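Local coordinates for minor capsid protein (Cafeteriavirus-dependent mavirus, PDB 6G42) that builds the penton of the virophage capsid, a five-subunit assembly that probably closes the fivefold vertices of the icosahedral shell, at residues N48-E54 against K300-I306; I201-I206 against F234-Y240; P212-E216 against H263-Q267. All blocks are in the same frame, centred on the assembly; numbering follows the deposited sequence.

Interaction 1 of 3, residues N48-E54 against K300-I306; sequences NYLLIVE and KLLFESI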
loop_
_atom_site.group_PDB
_atom_site.type_symbol
_atom_site.label_atom_id
_atom_site.label_comp_id
_atom_site.label_asym_id
_atom_site.label_seq_id
_atom_site.Cartn_x
_atom_site.Cartn_y
_atom_site.Cartn_z
ATOM N N ASN C 48 -17.309 -2.184 35.005
ATOM C CA ASN C 48 -16.011 -1.538 34.761
ATOM C C ASN C 48 -15.812 -1.325 33.264
ATOM O O ASN C 48 -16.200 -2.175 32.461
ATOM C CB ASN C 48 -14.866 -2.404 35.292
ATOM C CG ASN C 48 -14.797 -2.424 36.806
ATOM O OD1 ASN C 48 -15.138 -1.445 37.474
ATOM N ND2 ASN C 48 -14.335 -3.538 37.356
ATOM N N TYR C 49 -15.177 -0.210 32.904
ATOM C CA TYR C 49 -15.033 0.196 31.502
ATOM C C TYR C 49 -13.605 0.519 31.078
ATOM O O TYR C 49 -12.789 0.982 31.874
ATOM C CB TYR C 49 -15.888 1.425 31.225
ATOM C CG TYR C 49 -17.367 1.184 31.353
ATOM C CD1 TYR C 49 -17.992 1.235 32.596
ATOM C CD2 TYR C 49 -18.149 0.912 30.233
ATOM C CE1 TYR C 49 -19.358 1.020 32.721
ATOM C CE2 TYR C 49 -19.517 0.697 30.346
ATOM C CZ TYR C 49 -20.117 0.754 31.593
ATOM O OH TYR C 49 -21.468 0.548 31.715
ATOM N N LEU C 50 -13.336 0.263 29.800
ATOM C CA LEU C 50 -12.146 0.747 29.115
ATOM C C LEU C 50 -12.570 1.871 28.183
ATOM O O LEU C 50 -13.686 1.860 27.683
ATOM C CB LEU C 50 -11.511 -0.376 28.300
ATOM C CG LEU C 50 -11.072 -1.627 29.060
ATOM C CD1 LEU C 50 -10.639 -2.696 28.070
ATOM C CD2 LEU C 50 -9.945 -1.314 30.035
ATOM N N LEU C 51 -11.678 2.830 27.965
ATOM C CA LEU C 51 -11.878 3.918 27.006
ATOM C C LEU C 51 -10.885 3.793 25.849
ATOM O O LEU C 51 -9.674 3.659 26.072
ATOM C CB LEU C 51 -11.674 5.272 27.682
ATOM C CG LEU C 51 -11.571 6.509 26.778
ATOM C CD1 LEU C 51 -12.886 6.780 26.063
ATOM C CD2 LEU C 51 -11.169 7.707 27.608
ATOM N N ILE C 52 -11.406 3.882 24.626
ATOM C CA ILE C 52 -10.580 3.960 23.414
ATOM C C ILE C 52 -11.144 5.009 22.457
ATOM O O ILE C 52 -12.363 5.098 22.262
ATOM C CB ILE C 52 -10.430 2.583 22.715
ATOM C CG1 ILE C 52 -9.517 2.683 21.493
ATOM C CG2 ILE C 52 -11.775 1.998 22.298
ATOM C CD1 ILE C 52 -8.938 1.344 21.084
ATOM N N VAL C 53 -10.245 5.816 21.889
ATOM C CA VAL C 53 -10.596 6.801 20.874
ATOM C C VAL C 53 -10.659 6.058 19.542
ATOM O O VAL C 53 -9.623 5.726 18.966
ATOM C CB VAL C 53 -9.567 7.955 20.826
ATOM C CG1 VAL C 53 -9.909 8.972 19.734
ATOM C CG2 VAL C 53 -9.495 8.645 22.184
ATOM N N GLU C 54 -11.879 5.787 19.078
ATOM C CA GLU C 54 -12.116 5.084 17.810
ATOM C C GLU C 54 -11.660 5.913 16.593
ATOM O O GLU C 54 -10.959 5.406 15.715
ATOM C CB GLU C 54 -13.608 4.740 17.687
ATOM C CG GLU C 54 -14.047 4.014 16.408
ATOM C CD GLU C 54 -13.587 2.566 16.322
ATOM O OE1 GLU C 54 -13.064 2.023 17.331
ATOM O OE2 GLU C 54 -13.763 1.962 15.232
ATOM N N LYS C 300 -14.866 10.509 18.001
ATOM C CA LYS C 300 -15.691 9.359 18.366
ATOM C C LYS C 300 -14.976 8.545 19.442
ATOM O O LYS C 300 -13.838 8.116 19.248
ATOM C CB LYS C 300 -15.986 8.500 17.135
ATOM C CG LYS C 300 -17.164 7.544 17.298
ATOM C CD LYS C 300 -17.689 7.061 15.947
ATOM C CE LYS C 300 -19.112 6.520 16.018
ATOM N NZ LYS C 300 -19.152 5.036 15.953
ATOM N N LEU C 301 -15.650 8.365 20.576
ATOM C CA LEU C 301 -15.109 7.637 21.717
ATOM C C LEU C 301 -15.881 6.337 21.915
ATOM O O LEU C 301 -17.055 6.240 21.552
ATOM C CB LEU C 301 -15.220 8.492 22.979
ATOM C CG LEU C 301 -14.603 9.888 22.944
ATOM C CD1 LEU C 301 -14.981 10.641 24.202
ATOM C CD2 LEU C 301 -13.090 9.831 22.814
ATOM N N LEU C 302 -15.213 5.342 22.488
ATOM C CA LEU C 302 -15.854 4.077 22.838
ATOM C C LEU C 302 -15.590 3.739 24.299
ATOM O O LEU C 302 -14.432 3.634 24.713
ATOM C CB LEU C 302 -15.338 2.942 21.951
ATOM C CG LEU C 302 -15.764 1.518 22.334
ATOM C CD1 LEU C 302 -17.282 1.371 22.304
ATOM C CD2 LEU C 302 -15.104 0.493 21.426
ATOM N N PHE C 303 -16.668 3.577 25.063
ATOM C CA PHE C 303 -16.594 3.012 26.405
ATOM C C PHE C 303 -16.999 1.543 26.293
ATOM O O PHE C 303 -18.159 1.227 26.013
ATOM C CB PHE C 303 -17.479 3.794 27.374
ATOM C CG PHE C 303 -17.058 5.232 27.540
ATOM C CD1 PHE C 303 -16.063 5.581 28.450
ATOM C CD2 PHE C 303 -17.639 6.239 26.769
ATOM C CE1 PHE C 303 -15.666 6.903 28.596
ATOM C CE2 PHE C 303 -17.245 7.562 26.908
ATOM C CZ PHE C 303 -16.258 7.896 27.823
ATOM N N GLU C 304 -16.015 0.665 26.470
ATOM C CA GLU C 304 -16.171 -0.781 26.310
ATOM C C GLU C 304 -16.095 -1.460 27.684
ATOM O O GLU C 304 -15.076 -1.356 28.382
ATOM C CB GLU C 304 -15.068 -1.308 25.384
ATOM C CG GLU C 304 -15.167 -2.782 25.023
ATOM C CD GLU C 304 -13.983 -3.269 24.196
ATOM O OE1 GLU C 304 -13.564 -2.553 23.259
ATOM O OE2 GLU C 304 -13.465 -4.375 24.485
ATOM N N SER C 305 -17.170 -2.147 28.073
ATOM C CA SER C 305 -17.246 -2.765 29.401
ATOM C C SER C 305 -16.437 -4.050 29.453
ATOM O O SER C 305 -16.194 -4.677 28.421
ATOM C CB SER C 305 -18.701 -3.034 29.817
ATOM O OG SER C 305 -19.267 -4.118 29.107
ATOM N N ILE C 306 -16.028 -4.422 30.666
ATOM C CA ILE C 306 -15.296 -5.668 30.919
ATOM C C ILE C 306 -16.204 -6.554 31.780
ATOM O O ILE C 306 -15.781 -7.562 32.345
ATOM C CB ILE C 306 -13.932 -5.442 31.627
ATOM C CG1 ILE C 306 -13.321 -4.073 31.276
ATOM C CG2 ILE C 306 -12.956 -6.559 31.263
ATOM C CD1 ILE C 306 -12.066 -3.729 32.061
#
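Leu-50 and Ile-52 pair with Glu-304 and Leu-302 in an antiparallel ladder that lays the last strand of the chain against strand 49-62, within one sheet of the single jelly-roll. The two strand segments run 153° apart.

The backbone supplies most of the polar contact. Leu-50 N donates to Glu-304 O at 2.8 Å in a practically straight bond (177° at the hydrogen), and Glu-304 N answers to Leu-50 O. Ile-52 and Leu-302 exchange the same pair of bonds. Ile-306 N extends the ladder to Asn-48 O at 2.9 Å, whereas at the other end Glu-54 N reaches Lys-300 O by a bent, weak bond. Between these pairs CA-H...O contacts fill in, as from Leu-51 CA to Leu-302 O at 3.4 Å.

Apolar contacts differ on the two faces. On the face of Tyr-49, Leu-51 and Val-53, Leu-51 has CG anti to the backbone N (chi1 168°), which brings CD1 over one face of the Phe-303 ring, displaced toward its rim, 4.1 Å from the centroid; the two side chains lie alongside, pointing the same way. Val-53 CG2 meets Leu-301 CD2 at 3.8 Å, and Leu-301 continues onto Phe-273 and Leu-275 of the other jelly-roll sheet. On the reverse face, Ile-52 CG2 packs on Leu-302 CB at 3.7 Å.

The polar ends find their partners beyond the two strands. Glu-304 forms a salt bridge with Lys-6 and a hydrogen bond with Tyr-262, the Tyr-49 hydroxyl bonds to Gln-7, and Lys-300 makes a cation-pi contact with Trp-10 and a salt bridge to Glu-216 of a second subunit, so this strand pair also takes part in the contact between subunits.

At the end of the ordered chain Ile-306 crosses Leu-50 at about a right angle, Ile-306 CD1 resting 3.8 Å from Leu-50 CG.

Interaction 2 of 3, residues I201-I206 against F234-Y240; sequences ISHIVI and FLTNYKY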
loop_
_atom_site.group_PDB
_atom_site.type_symbol
_atom_site.label_atom_id
_atom_site.label_comp_id
_atom_site.label_asym_id
_atom_site.label_seq_id
_atom_site.Cartn_x
_atom_site.Cartn_y
_atom_site.Cartn_z
ATOM N N ILE C 201 7.091 18.757 14.531
ATOM C CA ILE C 201 5.905 18.126 15.096
ATOM C C ILE C 201 6.078 16.615 15.185
ATOM O O ILE C 201 6.312 15.948 14.171
ATOM C CB ILE C 201 4.653 18.481 14.272
ATOM C CG1 ILE C 201 4.531 20.007 14.208
ATOM C CG2 ILE C 201 3.398 17.844 14.881
ATOM C CD1 ILE C 201 3.348 20.529 13.442
ATOM N N SER C 202 5.930 16.096 16.404
ATOM C CA SER C 202 6.096 14.673 16.704
ATOM C C SER C 202 4.758 13.948 16.849
ATOM O O SER C 202 4.458 13.042 16.074
ATOM C CB SER C 202 6.915 14.504 17.981
ATOM O OG SER C 202 6.878 13.164 18.444
ATOM N N HIS C 203 3.974 14.369 17.840
ATOM C CA HIS C 203 2.706 13.724 18.202
ATOM C C HIS C 203 1.590 14.759 18.347
ATOM O O HIS C 203 1.862 15.939 18.567
ATOM C CB HIS C 203 2.853 12.971 19.530
ATOM C CG HIS C 203 3.405 11.582 19.398
ATOM N ND1 HIS C 203 4.752 11.300 19.471
ATOM C CD2 HIS C 203 2.782 10.391 19.239
ATOM C CE1 HIS C 203 4.934 9.997 19.346
ATOM N NE2 HIS C 203 3.755 9.423 19.202
ATOM N N ILE C 204 0.344 14.302 18.196
ATOM C CA ILE C 204 -0.857 15.096 18.486
ATOM C C ILE C 204 -1.689 14.227 19.418
ATOM O O ILE C 204 -1.995 13.077 19.097
ATOM C CB ILE C 204 -1.682 15.429 17.220
ATOM C CG1 ILE C 204 -0.884 16.346 16.282
ATOM C CG2 ILE C 204 -3.009 16.094 17.596
ATOM C CD1 ILE C 204 -1.493 16.520 14.907
ATOM N N VAL C 205 -2.071 14.805 20.549
ATOM C CA VAL C 205 -2.648 14.077 21.669
ATOM C C VAL C 205 -4.005 14.672 22.012
ATOM O O VAL C 205 -4.217 15.871 21.849
ATOM C CB VAL C 205 -1.710 14.194 22.895
ATOM C CG1 VAL C 205 -2.385 13.747 24.188
ATOM C CG2 VAL C 205 -0.432 13.399 22.669
ATOM N N ILE C 206 -4.913 13.818 22.482
ATOM C CA ILE C 206 -6.145 14.239 23.160
ATOM C C ILE C 206 -5.948 14.020 24.663
ATOM O O ILE C 206 -5.665 12.896 25.087
ATOM C CB ILE C 206 -7.371 13.430 22.689
ATOM C CG1 ILE C 206 -7.638 13.697 21.205
ATOM C CG2 ILE C 206 -8.605 13.782 23.520
ATOM C CD1 ILE C 206 -8.696 12.809 20.582
ATOM N N PHE C 234 -3.513 11.023 28.930
ATOM C CA PHE C 234 -3.368 10.971 27.480
ATOM C C PHE C 234 -4.392 9.945 26.994
ATOM O O PHE C 234 -4.305 8.776 27.371
ATOM C CB PHE C 234 -1.958 10.500 27.092
ATOM C CG PHE C 234 -0.859 11.507 27.345
ATOM C CD1 PHE C 234 -0.521 11.900 28.635
ATOM C CD2 PHE C 234 -0.109 12.018 26.288
ATOM C CE1 PHE C 234 0.504 12.808 28.864
ATOM C CE2 PHE C 234 0.919 12.929 26.511
ATOM C CZ PHE C 234 1.226 13.323 27.801
ATOM N N LEU C 235 -5.354 10.371 26.174
ATOM C CA LEU C 235 -6.409 9.475 25.652
ATOM C C LEU C 235 -6.090 8.808 24.307
ATOM O O LEU C 235 -6.575 7.712 24.033
ATOM C CB LEU C 235 -7.740 10.218 25.567
ATOM C CG LEU C 235 -8.243 10.836 26.874
ATOM C CD1 LEU C 235 -9.670 11.324 26.686
ATOM C CD2 LEU C 235 -8.171 9.873 28.050
ATOM N N THR C 236 -5.311 9.482 23.468
ATOM C CA THR C 236 -4.704 8.854 22.291
ATOM C C THR C 236 -3.446 9.623 21.880
ATOM O O THR C 236 -3.298 10.801 22.207
ATOM C CB THR C 236 -5.701 8.708 21.104
ATOM O OG1 THR C 236 -5.142 7.853 20.092
ATOM C CG2 THR C 236 -6.064 10.063 20.490
ATOM N N ASN C 237 -2.549 8.922 21.189
ATOM C CA ASN C 237 -1.303 9.471 20.657
ATOM C C ASN C 237 -1.291 9.262 19.161
ATOM O O ASN C 237 -1.062 8.141 18.702
ATOM C CB ASN C 237 -0.103 8.713 21.210
ATOM C CG ASN C 237 0.300 9.167 22.582
ATOM O OD1 ASN C 237 -0.541 9.345 23.463
ATOM N ND2 ASN C 237 1.607 9.326 22.790
ATOM N N TYR C 238 -1.536 10.319 18.403
ATOM C CA TYR C 238 -1.407 10.262 16.952
ATOM C C TYR C 238 0.001 10.714 16.599
ATOM O O TYR C 238 0.377 11.837 16.901
ATOM C CB TYR C 238 -2.441 11.163 16.280
ATOM C CG TYR C 238 -2.356 11.181 14.777
ATOM C CD1 TYR C 238 -3.012 10.222 14.015
ATOM C CD2 TYR C 238 -1.624 12.160 14.112
ATOM C CE1 TYR C 238 -2.939 10.235 12.631
ATOM C CE2 TYR C 238 -1.543 12.178 12.728
ATOM C CZ TYR C 238 -2.204 11.214 11.992
ATOM O OH TYR C 238 -2.133 11.222 10.620
ATOM N N LYS C 239 0.776 9.830 15.982
ATOM C CA LYS C 239 2.072 10.194 15.430
ATOM C C LYS C 239 1.869 10.977 14.140
ATOM O O LYS C 239 1.144 10.529 13.257
ATOM C CB LYS C 239 2.907 8.948 15.140
ATOM C CG LYS C 239 4.347 9.235 14.726
ATOM C CD LYS C 239 5.159 9.727 15.908
ATOM C CE LYS C 239 6.505 10.286 15.505
ATOM N NZ LYS C 239 7.119 10.949 16.684
ATOM N N TYR C 240 2.520 12.132 14.035
ATOM C CA TYR C 240 2.438 12.969 12.842
ATOM C C TYR C 240 3.687 12.819 11.971
ATOM O O TYR C 240 4.796 12.658 12.480
ATOM C CB TYR C 240 2.225 14.427 13.237
ATOM C CG TYR C 240 2.048 15.346 12.054
ATOM C CD1 TYR C 240 0.848 15.387 11.348
ATOM C CD2 TYR C 240 3.096 16.161 11.622
ATOM C CE1 TYR C 240 0.690 16.223 10.246
ATOM C CE2 TYR C 240 2.952 16.993 10.529
ATOM C CZ TYR C 240 1.751 17.024 9.840
ATOM O OH TYR C 240 1.621 17.859 8.757
#
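Ile-206 and Tyr-240 hold the two ends of a pairing between the antiparallel strands 201-207 and 236-239, at whose centre Ile-204 and Tyr-238 exchange backbone hydrogen bonds. Ile-206 O takes the N-H of Leu-235 at 2.8 Å, almost in line with the carbonyl, while its side chain reaches Thr-236 CG2 through CD1 (3.8 Å) and meets Leu-235 crosswise through CG2. Beyond the pair, Ile-206 packs on Val-53 and Phe-56 of the facing sheet.

At the far end Tyr-240 N donates to Ser-202 O at 3.0 Å. With CG anti to the backbone N (chi1 -177°), the Tyr-240 ring swings to Ile-201, whose CG2 lies 3.7 Å from Tyr-240 CD2; the Tyr-240 hydroxyl bonds to Gln-242.

In one of the two conformers of His-203, Lys-239 CD lies over a face of the imidazole, a contact that is therefore tentative. The lysine chain bends at chi2 (72°) and carries NZ on to Ser-202 OG at 2.8 Å, a hydroxyl that also bonds to Gln-298 of a neighbouring subunit.

Ser-202 and His-203 together face Tyr-280 of strand 272-281, a classic beta bulge within an antiparallel jelly-roll sheet.

Interaction 3 of 3, residues P212-E216 against H263-Q267; sequences PVSYE and HNILQ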
loop_
_atom_site.group_PDB
_atom_site.type_symbol
_atom_site.label_atom_id
_atom_site.label_comp_id
_atom_site.label_asym_id
_atom_site.label_seq_id
_atom_site.Cartn_x
_atom_site.Cartn_y
_atom_site.Cartn_z
ATOM N N PRO C 212 -12.236 10.857 34.850
ATOM C CA PRO C 212 -11.618 9.865 35.735
ATOM C C PRO C 212 -11.069 8.667 34.948
ATOM O O PRO C 212 -11.739 7.640 34.775
ATOM C CB PRO C 212 -12.751 9.480 36.692
ATOM C CG PRO C 212 -13.999 9.764 35.936
ATOM C CD PRO C 212 -13.699 10.930 35.043
ATOM N N VAL C 213 -9.843 8.843 34.468
ATOM C CA VAL C 213 -9.158 7.868 33.634
ATOM C C VAL C 213 -7.750 7.645 34.194
ATOM O O VAL C 213 -7.170 8.539 34.819
ATOM C CB VAL C 213 -9.126 8.340 32.155
ATOM C CG1 VAL C 213 -8.210 9.543 31.962
ATOM C CG2 VAL C 213 -8.724 7.210 31.224
ATOM N N SER C 214 -7.209 6.455 33.968
ATOM C CA SER C 214 -5.868 6.126 34.439
ATOM C C SER C 214 -4.831 6.980 33.714
ATOM O O SER C 214 -4.936 7.208 32.510
ATOM C CB SER C 214 -5.581 4.642 34.229
ATOM O OG SER C 214 -4.477 4.237 35.013
ATOM N N TYR C 215 -3.846 7.458 34.463
ATOM C CA TYR C 215 -2.798 8.322 33.930
ATOM C C TYR C 215 -1.723 7.445 33.306
ATOM O O TYR C 215 -1.554 6.302 33.702
ATOM C CB TYR C 215 -2.164 9.160 35.051
ATOM C CG TYR C 215 -3.017 10.298 35.610
ATOM C CD1 TYR C 215 -4.259 10.053 36.215
ATOM C CD2 TYR C 215 -2.560 11.625 35.572
ATOM C CE1 TYR C 215 -5.025 11.089 36.738
ATOM C CE2 TYR C 215 -3.321 12.666 36.094
ATOM C CZ TYR C 215 -4.552 12.393 36.675
ATOM O OH TYR C 215 -5.313 13.417 37.194
ATOM N N GLU C 216 -1.007 7.987 32.328
ATOM C CA GLU C 216 0.206 7.350 31.803
ATOM C C GLU C 216 1.390 7.808 32.654
ATOM O O GLU C 216 1.374 8.915 33.192
ATOM C CB GLU C 216 0.448 7.713 30.328
ATOM C CG GLU C 216 -0.658 7.290 29.354
ATOM C CD GLU C 216 -0.203 7.242 27.894
ATOM O OE1 GLU C 216 0.810 7.878 27.543
ATOM O OE2 GLU C 216 -0.859 6.570 27.074
ATOM N N HIS C 263 -7.566 2.668 27.833
ATOM C CA HIS C 263 -7.276 3.258 29.146
ATOM C C HIS C 263 -8.380 2.905 30.118
ATOM O O HIS C 263 -9.549 2.886 29.741
ATOM C CB HIS C 263 -7.155 4.770 29.036
ATOM C CG HIS C 263 -6.001 5.204 28.201
ATOM N ND1 HIS C 263 -4.706 5.181 28.664
ATOM C CD2 HIS C 263 -5.939 5.632 26.920
ATOM C CE1 HIS C 263 -3.893 5.591 27.708
ATOM N NE2 HIS C 263 -4.617 5.874 26.640
ATOM N N ASN C 264 -8.007 2.625 31.363
ATOM C CA ASN C 264 -8.974 2.232 32.388
ATOM C C ASN C 264 -9.747 3.445 32.894
ATOM O O ASN C 264 -9.149 4.476 33.201
ATOM C CB ASN C 264 -8.262 1.556 33.558
ATOM C CG ASN C 264 -7.781 0.157 33.225
ATOM O OD1 ASN C 264 -6.576 -0.096 33.135
ATOM N ND2 ASN C 264 -8.725 -0.768 33.052
ATOM N N ILE C 265 -11.070 3.318 32.959
ATOM C CA ILE C 265 -11.915 4.300 33.640
ATOM C C ILE C 265 -11.968 3.900 35.115
ATOM O O ILE C 265 -12.345 2.771 35.443
ATOM C CB ILE C 265 -13.341 4.367 33.039
ATOM C CG1 ILE C 265 -13.298 4.872 31.585
ATOM C CG2 ILE C 265 -14.265 5.255 33.873
ATOM C CD1 ILE C 265 -12.807 6.300 31.391
ATOM N N LEU C 266 -11.597 4.840 35.987
ATOM C CA LEU C 266 -11.502 4.600 37.430
ATOM C C LEU C 266 -12.832 4.803 38.170
ATOM O O LEU C 266 -13.098 4.104 39.155
ATOM C CB LEU C 266 -10.412 5.491 38.042
ATOM C CG LEU C 266 -9.019 5.414 37.394
ATOM C CD1 LEU C 266 -8.093 6.456 38.007
ATOM C CD2 LEU C 266 -8.395 4.027 37.498
ATOM N N GLN C 267 -13.653 5.743 37.691
ATOM C CA GLN C 267 -14.944 6.074 38.316
ATOM C C GLN C 267 -16.079 6.039 37.294
ATOM O O GLN C 267 -15.929 6.538 36.188
ATOM C CB GLN C 267 -14.894 7.468 38.951
ATOM C CG GLN C 267 -13.657 7.738 39.791
ATOM C CD GLN C 267 -13.699 9.091 40.479
ATOM O OE1 GLN C 267 -12.906 9.978 40.163
ATOM N NE2 GLN C 267 -14.624 9.257 41.424
#
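Val-213 and Ile-265 form a single backbone bridge, their CA atoms 4.5 Å apart, between stretches whose end-to-end directions differ by 149°. Ser-214 N donates to Asn-264 O at 2.9 Å, close to the line of the carbonyl. The second bond, from Leu-266 N to Pro-212 O at 3.1 Å, is less regular, for its donor stands well above the carbonyl plane. Each of these two oxygens also receives a CA-H, from Val-213 and Ile-265 respectively.

Pro-212 has the most surface buried here. Its ring lies across the Gln-267 chain at about a right angle, with CB 3.7 Å from Gln-267 CG. Val-213 sends CG2 across to His-263 CB at 3.6 Å; that methyl is anti to the backbone N, with CG1 at chi1 69°, and it also approaches Ile-265 CD1. Leu-266 lies along the backbone on the other side of the bridge, its CD1 3.9 Å from Val-213 O.

The pairing adds a short piece of the loop after strand 201-207 to the end of strand 248-264, the outermost strand of a four-stranded jelly-roll sheet within the chain. Strand 49-62 holds the inner side of that end, through backbone bonds from Leu-51 to His-263 and from Tyr-49 to Ile-265.

Both segments also face a neighbouring subunit. Asn-264 uses OD1 and ND2 on the backbone of its Tyr-8 and Lys-6, and the Trp-10 ring of the same subunit meets that of His-263. Glu-216 bonds to Asn-12 and forms a salt bridge with Lys-300 there, which would probably offset part of its negative charge. Glu-216 OE2 comes to the edge of the His-263 imidazole, in the ring plane and 3.3 Å from His-263 CE1, with carboxylate and ring planes 42° apart.

Overall arrangement
From the N terminus, residues 48-54 come first and find their partner only in the last residues of the chain, so interaction 1 closes a loop of 245 residues that encloses the other two contacts. Within it, interactions 2 and 3 interlock: 201-206 is followed by 212-216, then 234-240 and 263-267, so their segments alternate and the two loops cross. Interactions 1 and 3 lie in or beside the sheet of strands 49-62 and 248-264, their centres about 11 Å apart. Interaction 2, its centre about 18 Å from each of the other two centres, belongs to the facing sheet; Val-53 meets Thr-236 and Leu-51 meets Leu-235 where the sheets pack. All three also touch the same neighbouring subunit.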